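Local coordinates for protein putative streptothricin acetyltransferase (Bacillus anthracis, PDB 3PP9) that binds acetyl coenzyme A and, as a GNAT-family member, probably transfers the acetyl group to an amine of streptothricin-type antibiotics, which would confer resistance, at residues 11-14 against 15-18; 66-69 against 70-73; 93-96 against 97-101; 165-168 against 169-172. All blocks are in the same frame, centred on the assembly; numbering follows the deposited sequence. Where two conformers were deposited one is given.

In the fold
Four local contacts, met in series from the N terminus with none nested or crossed, lie in the turns and loops that connect the strands of a GNAT sheet. Interaction 1 (11-18) follows edge strand 7-10. Interaction 2 (66-73) leads into the neighbouring strand 76-83 and packs on interaction 1 where Leu-16 meets Asn-68 and Tyr-67. Interaction 3 (93-101) closes the hairpin between strands 86-95 and 101-108, and is touched by Tyr-70 of interaction 2 at Leu-93. Interaction 4 (165-172) lies between strands 158-163 and 178-184, about 25 Å from interaction 3 between centres within one chain, yet packs against interaction 3 of the second subunit, Tyr-167 on Trp-97.

Interaction 1: residues 11-14 against 15-18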
loop_
_atom_site.group_PDB
_atom_site.type_symbol
_atom_site.label_atom_id
_atom_site.label_comp_id
_atom_site.label_asym_id
_atom_site.label_seq_id
_atom_site.Cartn_x
_atom_site.Cartn_y
_atom_site.Cartn_z
ATOM N N LEU A 11 4.768 0.494 -25.394
ATOM C CA LEU A 11 5.581 1.700 -25.567
ATOM C C LEU A 11 6.997 1.304 -26.001
ATOM O O LEU A 11 7.564 0.329 -25.497
ATOM C CB LEU A 11 5.674 2.462 -24.242
ATOM C CG LEU A 11 6.456 3.778 -24.269
ATOM C CD1 LEU A 11 5.693 4.792 -25.044
ATOM C CD2 LEU A 11 6.673 4.257 -22.847
ATOM N N GLU A 12 7.568 2.100 -26.910
ATOM C CA GLU A 12 8.922 1.898 -27.453
ATOM C C GLU A 12 9.752 3.138 -27.190
ATOM O O GLU A 12 9.224 4.236 -27.074
ATOM C CB GLU A 12 8.838 1.666 -28.979
ATOM C CG GLU A 12 8.052 0.412 -29.376
ATOM C CD GLU A 12 7.736 0.302 -30.875
ATOM O OE1 GLU A 12 8.194 1.147 -31.690
ATOM O OE2 GLU A 12 7.000 -0.648 -31.225
ATOM N N THR A 13 11.060 2.957 -27.113
ATOM C CA THR A 13 11.970 4.063 -26.901
ATOM C C THR A 13 11.722 5.168 -27.931
ATOM O O THR A 13 11.664 6.348 -27.596
ATOM C CB THR A 13 13.413 3.577 -27.022
ATOM O OG1 THR A 13 13.676 2.589 -26.014
ATOM C CG2 THR A 13 14.362 4.745 -26.861
ATOM N N ASN A 14 11.531 4.765 -29.181
ATOM C CA ASN A 14 11.306 5.697 -30.270
ATOM C C ASN A 14 9.996 6.521 -30.137
ATOM O O ASN A 14 9.807 7.493 -30.859
ATOM C CB ASN A 14 11.459 4.971 -31.637
ATOM C CG ASN A 14 12.914 4.461 -31.913
ATOM O OD1 ASN A 14 13.133 3.614 -32.803
ATOM N ND2 ASN A 14 13.889 4.955 -31.148
ATOM N N ASP A 15 9.105 6.157 -29.208
ATOM C CA ASP A 15 7.872 6.909 -28.969
ATOM C C ASP A 15 8.067 8.052 -27.978
ATOM O O ASP A 15 7.237 8.950 -27.903
ATOM C CB ASP A 15 6.788 6.009 -28.322
ATOM C CG ASP A 15 6.354 4.858 -29.207
ATOM O OD1 ASP A 15 6.258 5.043 -30.439
ATOM O OD2 ASP A 15 6.031 3.773 -28.647
ATOM N N LEU A 16 9.141 8.004 -27.195
ATOM C CA LEU A 16 9.359 9.000 -26.126
ATOM C C LEU A 16 9.320 10.481 -26.493
ATOM O O LEU A 16 8.870 11.299 -25.690
ATOM C CB LEU A 16 10.634 8.666 -25.331
ATOM C CG LEU A 16 10.571 7.332 -24.576
ATOM C CD1 LEU A 16 11.913 6.985 -23.939
ATOM C CD2 LEU A 16 9.447 7.360 -23.525
ATOM N N ASP A 17 9.799 10.829 -27.685
ATOM C CA ASP A 17 9.795 12.227 -28.135
ATOM C C ASP A 17 8.531 12.583 -28.921
ATOM O O ASP A 17 8.231 13.763 -29.118
ATOM C CB ASP A 17 11.035 12.527 -28.976
ATOM C CG ASP A 17 12.322 12.437 -28.174
ATOM O OD1 ASP A 17 12.247 12.370 -26.927
ATOM O OD2 ASP A 17 13.409 12.454 -28.788
ATOM N N ASN A 18 7.795 11.564 -29.364
ATOM C CA ASN A 18 6.551 11.750 -30.116
ATOM C C ASN A 18 5.384 11.699 -29.135
ATOM O O ASN A 18 4.211 11.601 -29.532
ATOM C CB ASN A 18 6.342 10.577 -31.087
ATOM C CG ASN A 18 7.487 10.397 -32.073
ATOM O OD1 ASN A 18 8.258 11.328 -32.339
ATOM N ND2 ASN A 18 7.587 9.192 -32.649
HETATM O O HOH W 1 8.364 3.883 -32.043
HETATM O O HOH W 2 10.128 8.952 -32.737
#
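Asp-15 folds back over the turn that carries it and meets Glu-12 at both backbone and side chain, the close-packed part of this contact. Its OD2 accepts the backbone N of Glu-12 at 2.9 Å, the donor standing above the carboxylate plane. The backbone N of Asp-15 returns a bond of 2.9 Å to Glu-12 O. The carboxylate can reach back this way because CG lies beside its own backbone N (chi1 -63°). Arg-9 forms a salt bridge with the same OD2, which probably stabilises the negative charge. CD1 of Leu-11 runs past Asp-15 CB in the opposite sense, 3.7 Å away, and its CD2 meets Leu-16 CD2 more loosely, at 4.2 Å. One step on, Leu-16 N bonds to Thr-13 O at 3.0 Å, and CB and CG of Leu-16 lie over that oxygen.

The solvent side is looser. Glu-12 OE1 and Asp-15 OD1 stay 4.5 Å apart, and a single water donates to both, easing what would probably be repulsion between like charges. Thr-13, Asn-14 and Asn-18 are exposed. The whole is a 3-10 turn whose aspartate side chain also accepts the first residue's N-H, in the loop after edge strand 7-10.

Interaction 2: residues 66-69 against 70-73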
loop_
_atom_site.group_PDB
_atom_site.type_symbol
_atom_site.label_atom_id
_atom_site.label_comp_id
_atom_site.label_asym_id
_atom_site.label_seq_id
_atom_site.Cartn_x
_atom_site.Cartn_y
_atom_site.Cartn_z
ATOM N N VAL A 66 8.136 8.410 -14.946
ATOM C CA VAL A 66 9.143 8.549 -16.000
ATOM C C VAL A 66 8.916 7.365 -16.935
ATOM O O VAL A 66 9.227 6.228 -16.578
ATOM C CB VAL A 66 10.549 8.520 -15.439
ATOM C CG1 VAL A 66 11.581 8.622 -16.570
ATOM C CG2 VAL A 66 10.742 9.660 -14.440
ATOM N N TYR A 67 8.383 7.636 -18.126
ATOM C CA TYR A 67 8.053 6.548 -19.062
ATOM C C TYR A 67 9.211 5.601 -19.367
ATOM O O TYR A 67 9.026 4.377 -19.475
ATOM C CB TYR A 67 7.485 7.060 -20.401
ATOM C CG TYR A 67 6.321 8.025 -20.357
ATOM C CD1 TYR A 67 5.257 7.841 -19.503
ATOM C CD2 TYR A 67 6.244 9.049 -21.288
ATOM C CE1 TYR A 67 4.168 8.724 -19.513
ATOM C CE2 TYR A 67 5.183 9.936 -21.303
ATOM C CZ TYR A 67 4.154 9.775 -20.424
ATOM O OH TYR A 67 3.101 10.669 -20.475
ATOM N N ASN A 68 10.422 6.138 -19.502
ATOM C CA ASN A 68 11.590 5.309 -19.837
ATOM C C ASN A 68 11.863 4.181 -18.839
ATOM O O ASN A 68 12.484 3.181 -19.178
ATOM C CB ASN A 68 12.827 6.210 -19.966
ATOM C CG ASN A 68 14.013 5.508 -20.584
ATOM O OD1 ASN A 68 15.130 5.567 -20.062
ATOM N ND2 ASN A 68 13.784 4.833 -21.696
ATOM N N GLU A 69 11.405 4.350 -17.604
ATOM C CA GLU A 69 11.591 3.338 -16.564
ATOM C C GLU A 69 10.774 2.088 -16.819
ATOM O O GLU A 69 11.000 1.066 -16.173
ATOM C CB GLU A 69 11.163 3.886 -15.196
ATOM C CG GLU A 69 11.969 5.053 -14.693
ATOM C CD GLU A 69 11.532 5.518 -13.307
ATOM O OE1 GLU A 69 10.587 4.937 -12.722
ATOM O OE2 GLU A 69 12.149 6.468 -12.793
ATOM N N TYR A 70 9.840 2.164 -17.765
ATOM C CA TYR A 70 8.939 1.060 -18.094
ATOM C C TYR A 70 9.249 0.405 -19.413
ATOM O O TYR A 70 8.523 -0.479 -19.838
ATOM C CB TYR A 70 7.478 1.544 -18.060
ATOM C CG TYR A 70 7.046 1.907 -16.664
ATOM C CD1 TYR A 70 7.390 3.118 -16.098
ATOM C CD2 TYR A 70 6.286 1.028 -15.905
ATOM C CE1 TYR A 70 7.009 3.431 -14.804
ATOM C CE2 TYR A 70 5.907 1.342 -14.613
ATOM C CZ TYR A 70 6.262 2.535 -14.075
ATOM O OH TYR A 70 5.886 2.847 -12.789
ATOM N N ILE A 71 10.328 0.825 -20.055
ATOM C CA ILE A 71 10.716 0.239 -21.332
ATOM C C ILE A 71 11.750 -0.852 -21.105
ATOM O O ILE A 71 12.694 -0.675 -20.326
ATOM C CB ILE A 71 11.243 1.321 -22.302
ATOM C CG1 ILE A 71 10.103 2.276 -22.637
ATOM C CG2 ILE A 71 11.782 0.665 -23.585
ATOM C CD1 ILE A 71 10.455 3.442 -23.538
ATOM N N ASN A 72 11.525 -2.007 -21.726
ATOM C CA ASN A 72 12.451 -3.133 -21.640
ATOM C C ASN A 72 12.624 -3.639 -20.198
ATOM O O ASN A 72 13.740 -3.734 -19.677
ATOM C CB ASN A 72 13.801 -2.708 -22.249
ATOM C CG ASN A 72 14.742 -3.875 -22.505
ATOM O OD1 ASN A 72 14.318 -5.031 -22.590
ATOM N ND2 ASN A 72 16.030 -3.567 -22.656
ATOM N N LYS A 73 11.512 -3.976 -19.566
ATOM C CA LYS A 73 11.523 -4.457 -18.200
ATOM C C LYS A 73 10.706 -5.728 -18.117
ATOM O O LYS A 73 9.632 -5.834 -18.712
ATOM C CB LYS A 73 10.862 -3.445 -17.263
ATOM C CG LYS A 73 11.442 -2.040 -17.316
ATOM C CD LYS A 73 12.836 -1.888 -16.763
ATOM C CE LYS A 73 12.875 -2.034 -15.262
ATOM N NZ LYS A 73 14.211 -1.593 -14.745
#
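From Tyr-67 to Tyr-70 the backbone winds as a short 3-10 turn, in which Tyr-70 N donates to Tyr-67 O at 2.9 Å and the next bond, Ile-71 N to Asn-68 O, is weak. Around this coil the ring of Tyr-70 lies back along the chain that precedes it. With CG beside the backbone N (chi1 -67°), its edge turns to two carbonyls, Val-66 O and Tyr-67 O, both near the ring plane, and CD1 comes to 3.6 Å from Val-66 O. Glu-69 CB touches the same CD1 at 4.0 Å.

Past the turn, Lys-73 comes back to the carbonyl of Glu-69. Its chain is bent at its second and third torsions, which curls the aliphatic part over the oxygen, with CG 3.3 Å from Glu-69 O. These carbons merely pack on the oxygen, whose hydrogen bond comes from Gln-76 NE2. Ile-71 CD1 meets Asn-68 ND2 at 4.1 Å, the two side chains crossing at about a right angle.

Tyr-67 stacks on Phe-19, while Tyr-70 packs on Gln-76 and Ile-78. This is a surface 3-10 turn in the loop that enters strand 76-83 of the GNAT sheet.

Interaction 3: residues 93-96 against 97-101; sequences LKKN and WNNYA. With PO4 (phosphate ion), chain E.
A beta hairpin joins strands 86-95 and 101-108, neighbours in the central GNAT sheet, and a type I turn from Asn-96 to Asn-99 forms its tip. Asn-96 N donates to Tyr-100 O at 2.8 Å in an almost straight bond, and Asn-99 N closes the turn on Asn-96 O at 3.0 Å. Below it, Lys-95 and Ala-101 form an antiparallel non-hydrogen-bonded pair.

Asn-98 OD1 takes two donors from opposite faces of its plane: Tyr-100 N at 3.1 Å, which makes an Asx turn, and Asn-96 ND2 at 3.3 Å, the longer and more bent bond. Asn-98 CG lies between its backbone N and carbonyl carbon (chi1 72°), which brings OD1 back over the turn; Asn-98 ND2 donates to Val-166 O of the second subunit. The amide of Asn-96 and the indole of Trp-97 lie side by side with their planes 61° apart, and both reach a phosphate ion, probably from the crystallisation liquor. Asn-96 ND2 donates to its O4 at 2.9 Å; Trp-97 NE1 meets O2 in the ring plane at 3.1 Å.

Chemically, the two amides link turn, anion and subunit interface: Asn-98 is gripped at both ends, so its rotation is probably fixed.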
loop_
_atom_site.group_PDB
_atom_site.type_symbol
_atom_site.label_atom_id
_atom_site.label_comp_id
_atom_site.label_asym_id
_atom_site.label_seq_id
_atom_site.Cartn_x
_atom_site.Cartn_y
_atom_site.Cartn_z
ATOM N N LEU A 93 1.784 -0.186 -15.883
ATOM C CA LEU A 93 1.615 -1.374 -15.069
ATOM C C LEU A 93 2.903 -1.913 -14.457
ATOM O O LEU A 93 3.972 -1.781 -15.044
ATOM C CB LEU A 93 1.131 -2.491 -16.016
ATOM C CG LEU A 93 -0.177 -2.220 -16.746
ATOM C CD1 LEU A 93 -0.411 -3.226 -17.853
ATOM C CD2 LEU A 93 -1.333 -2.211 -15.786
ATOM N N LYS A 94 2.783 -2.522 -13.283
ATOM C CA LYS A 94 3.922 -3.173 -12.637
ATOM C C LYS A 94 3.384 -4.447 -12.001
ATOM O O LYS A 94 2.163 -4.657 -11.931
ATOM C CB LYS A 94 4.544 -2.355 -11.513
ATOM C CG LYS A 94 3.709 -2.270 -10.274
ATOM C CD LYS A 94 4.494 -1.675 -9.107
ATOM C CE LYS A 94 3.637 -1.621 -7.848
ATOM N NZ LYS A 94 4.376 -1.037 -6.690
ATOM N N LYS A 95 4.291 -5.337 -11.616
ATOM C CA LYS A 95 3.898 -6.538 -10.884
ATOM C C LYS A 95 4.085 -6.181 -9.421
ATOM O O LYS A 95 5.163 -5.743 -9.018
ATOM C CB LYS A 95 4.754 -7.730 -11.273
ATOM C CG LYS A 95 4.341 -8.996 -10.571
ATOM C CD LYS A 95 5.247 -10.118 -11.008
ATOM C CE LYS A 95 4.880 -11.429 -10.378
ATOM N NZ LYS A 95 5.788 -12.503 -10.893
ATOM N N ASN A 96 3.051 -6.382 -8.614
ATOM C CA ASN A 96 3.088 -6.041 -7.193
ATOM C C ASN A 96 3.607 -7.183 -6.316
ATOM O O ASN A 96 3.708 -8.321 -6.759
ATOM C CB ASN A 96 1.668 -5.676 -6.755
ATOM C CG ASN A 96 1.633 -4.859 -5.495
ATOM O OD1 ASN A 96 2.551 -4.085 -5.235
ATOM N ND2 ASN A 96 0.556 -4.977 -4.730
ATOM N N TRP A 97 3.910 -6.888 -5.052
ATOM C CA TRP A 97 4.393 -7.929 -4.127
ATOM C C TRP A 97 3.431 -9.109 -3.937
ATOM O O TRP A 97 3.872 -10.207 -3.610
ATOM C CB TRP A 97 4.708 -7.339 -2.749
ATOM C CG TRP A 97 3.509 -6.779 -2.027
ATOM C CD1 TRP A 97 3.060 -5.497 -2.064
ATOM C CD2 TRP A 97 2.623 -7.489 -1.155
ATOM N NE1 TRP A 97 1.941 -5.359 -1.274
ATOM C CE2 TRP A 97 1.649 -6.569 -0.709
ATOM C CE3 TRP A 97 2.547 -8.813 -0.718
ATOM C CZ2 TRP A 97 0.622 -6.933 0.157
ATOM C CZ3 TRP A 97 1.528 -9.173 0.137
ATOM C CH2 TRP A 97 0.574 -8.237 0.563
ATOM N N ASN A 98 2.128 -8.886 -4.108
ATOM C CA ASN A 98 1.137 -9.953 -3.940
ATOM C C ASN A 98 0.842 -10.680 -5.244
ATOM O O ASN A 98 -0.148 -11.396 -5.346
ATOM C CB ASN A 98 -0.165 -9.407 -3.366
ATOM C CG ASN A 98 -0.927 -8.578 -4.357
ATOM O OD1 ASN A 98 -0.353 -8.058 -5.316
ATOM N ND2 ASN A 98 -2.235 -8.423 -4.126
ATOM N N ASN A 99 1.707 -10.480 -6.235
ATOM C CA ASN A 99 1.591 -11.107 -7.537
ATOM C C ASN A 99 0.609 -10.499 -8.506
ATOM O O ASN A 99 0.652 -10.836 -9.670
ATOM C CB ASN A 99 1.420 -12.629 -7.440
ATOM C CG ASN A 99 2.656 -13.315 -6.883
ATOM O OD1 ASN A 99 2.553 -14.291 -6.145
ATOM N ND2 ASN A 99 3.834 -12.790 -7.222
ATOM N N TYR A 100 -0.240 -9.567 -8.075
ATOM C CA TYR A 100 -1.165 -8.955 -9.004
ATOM C C TYR A 100 -0.493 -7.905 -9.869
ATOM O O TYR A 100 0.535 -7.327 -9.509
ATOM C CB TYR A 100 -2.298 -8.225 -8.239
ATOM C CG TYR A 100 -3.507 -9.047 -7.856
ATOM C CD1 TYR A 100 -3.374 -10.289 -7.264
ATOM C CD2 TYR A 100 -4.794 -8.541 -8.026
ATOM C CE1 TYR A 100 -4.483 -11.036 -6.925
ATOM C CE2 TYR A 100 -5.917 -9.295 -7.662
ATOM C CZ TYR A 100 -5.739 -10.538 -7.113
ATOM O OH TYR A 100 -6.798 -11.341 -6.722
ATOM N N ALA A 101 -1.067 -7.696 -11.044
ATOM C CA ALA A 101 -0.651 -6.597 -11.892
ATOM C C ALA A 101 -1.226 -5.386 -11.148
ATOM O O ALA A 101 -2.324 -5.467 -10.590
ATOM C CB ALA A 101 -1.261 -6.711 -13.249
HETATM P P PO4 E . -0.122 -2.267 -1.874
HETATM O O1 PO4 E . 0.716 -1.520 -2.888
HETATM O O2 PO4 E . 0.711 -2.613 -0.661
HETATM O O3 PO4 E . -1.297 -1.399 -1.508
HETATM O O4 PO4 E . -0.597 -3.550 -2.508
#

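Interaction 4: residues 165-168 against 169-172; sequences LVYK and GLNM
Tyr-167 O receives two backbone donors from the following turn, in the loop between strands 158-163 and 178-184. Asn-171 N approaches in the carbonyl plane at 3.1 Å, nearly straight at 170°, and Leu-170 N comes from above that plane, also at 3.1 Å. Earlier in the coil, Gly-169 N makes only a weak bond to Val-166 O. A CA-H...O contact, Lys-168 CA to Asn-171 O at 3.5 Å, accompanies the return of the chain.

Among apolar contacts, Leu-170 CD1 lies at the edge of the Tyr-167 ring, 4.4 Å from its CD1. Selenomethionine Met-172 crosses Lys-168 at about a right angle. Bends at chi2 and chi3 (-77° and -69°) fold its chain back, bringing SE to 4.0 Å from Lys-168 CB.

Polar ends find partners outside the turn. In the conformer given, Lys-168 NZ forms a salt bridge with Asp-175 and a bond to Ser-174 O, and a water accepts from NZ at 3.1 Å while donating to Met-172 O. The hydroxyl of Tyr-167 bonds to Glu-140.

Two donors on one carbonyl thus fasten the end of the turn at Tyr-167, the residue whose ring packs edge-to-face with Trp-97 of the second subunit.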
loop_
_atom_site.group_PDB
_atom_site.type_symbol
_atom_site.label_atom_id
_atom_site.label_comp_id
_atom_site.label_asym_id
_atom_site.label_seq_id
_atom_site.Cartn_x
_atom_site.Cartn_y
_atom_site.Cartn_z
ATOM N N LEU A 165 -6.494 7.389 6.648
ATOM C CA LEU A 165 -5.415 8.201 7.174
ATOM C C LEU A 165 -4.184 8.338 6.305
ATOM O O LEU A 165 -3.393 9.258 6.528
ATOM C CB LEU A 165 -4.989 7.649 8.542
ATOM C CG LEU A 165 -6.064 7.662 9.643
ATOM C CD1 LEU A 165 -5.533 7.093 10.960
ATOM C CD2 LEU A 165 -6.590 9.061 9.886
ATOM N N VAL A 166 -4.021 7.478 5.312
ATOM C CA VAL A 166 -2.781 7.536 4.516
ATOM C C VAL A 166 -2.556 8.936 3.896
ATOM O O VAL A 166 -1.443 9.491 3.939
ATOM C CB VAL A 166 -2.676 6.391 3.524
ATOM C CG1 VAL A 166 -3.711 6.499 2.394
ATOM C CG2 VAL A 166 -1.222 6.302 2.977
ATOM N N TYR A 167 -3.628 9.551 3.410
ATOM C CA TYR A 167 -3.494 10.895 2.807
ATOM C C TYR A 167 -3.205 12.053 3.762
ATOM O O TYR A 167 -2.758 13.131 3.312
ATOM C CB TYR A 167 -4.679 11.222 1.895
ATOM C CG TYR A 167 -4.615 10.503 0.578
ATOM C CD1 TYR A 167 -3.759 10.953 -0.419
ATOM C CD2 TYR A 167 -5.422 9.419 0.299
ATOM C CE1 TYR A 167 -3.675 10.316 -1.630
ATOM C CE2 TYR A 167 -5.348 8.767 -0.933
ATOM C CZ TYR A 167 -4.468 9.220 -1.886
ATOM O OH TYR A 167 -4.382 8.593 -3.113
ATOM N N LYS A 168 -3.444 11.844 5.052
ATOM C CA LYS A 168 -3.184 12.842 6.080
ATOM C C LYS A 168 -1.719 13.246 6.122
ATOM O O LYS A 168 -1.386 14.338 6.566
ATOM C CB LYS A 168 -3.518 12.264 7.456
ATOM C CG LYS A 168 -4.982 11.943 7.684
ATOM C CD LYS A 168 -5.797 13.220 7.765
ATOM C CE LYS A 168 -7.257 12.930 8.053
ATOM N NZ LYS A 168 -7.998 14.201 8.226
ATOM N N GLY A 169 -0.840 12.355 5.667
ATOM C CA GLY A 169 0.599 12.621 5.697
ATOM C C GLY A 169 0.959 13.754 4.756
ATOM O O GLY A 169 1.944 14.451 4.968
ATOM N N LEU A 170 0.172 13.916 3.699
ATOM C CA LEU A 170 0.398 15.013 2.755
ATOM C C LEU A 170 -0.355 16.240 3.262
ATOM O O LEU A 170 0.236 17.317 3.434
ATOM C CB LEU A 170 -0.057 14.634 1.349
ATOM C CG LEU A 170 0.630 13.424 0.700
ATOM C CD1 LEU A 170 0.063 13.188 -0.687
ATOM C CD2 LEU A 170 2.138 13.598 0.624
ATOM N N ASN A 171 -1.658 16.075 3.509
ATOM C CA ASN A 171 -2.511 17.172 4.001
ATOM C C ASN A 171 -3.470 16.771 5.134
ATOM O O ASN A 171 -4.381 15.977 4.928
ATOM C CB ASN A 171 -3.353 17.778 2.861
ATOM C CG ASN A 171 -2.510 18.411 1.759
ATOM O OD1 ASN A 171 -1.415 17.950 1.447
ATOM N ND2 ASN A 171 -3.047 19.449 1.132
HETATM N N MSE A 172 -3.263 17.355 6.311
HETATM C CA MSE A 172 -4.097 17.118 7.502
HETATM C C MSE A 172 -5.471 17.794 7.489
HETATM O O MSE A 172 -6.339 17.461 8.300
HETATM C CB MSE A 172 -3.355 17.633 8.739
HETATM C CG MSE A 172 -2.234 16.754 9.208
HETATM SE SE MSE A 172 -2.983 15.217 10.147
HETATM C CE MSE A 172 -3.686 16.122 11.727
HETATM O O HOH W 3 -7.097 15.784 10.738
#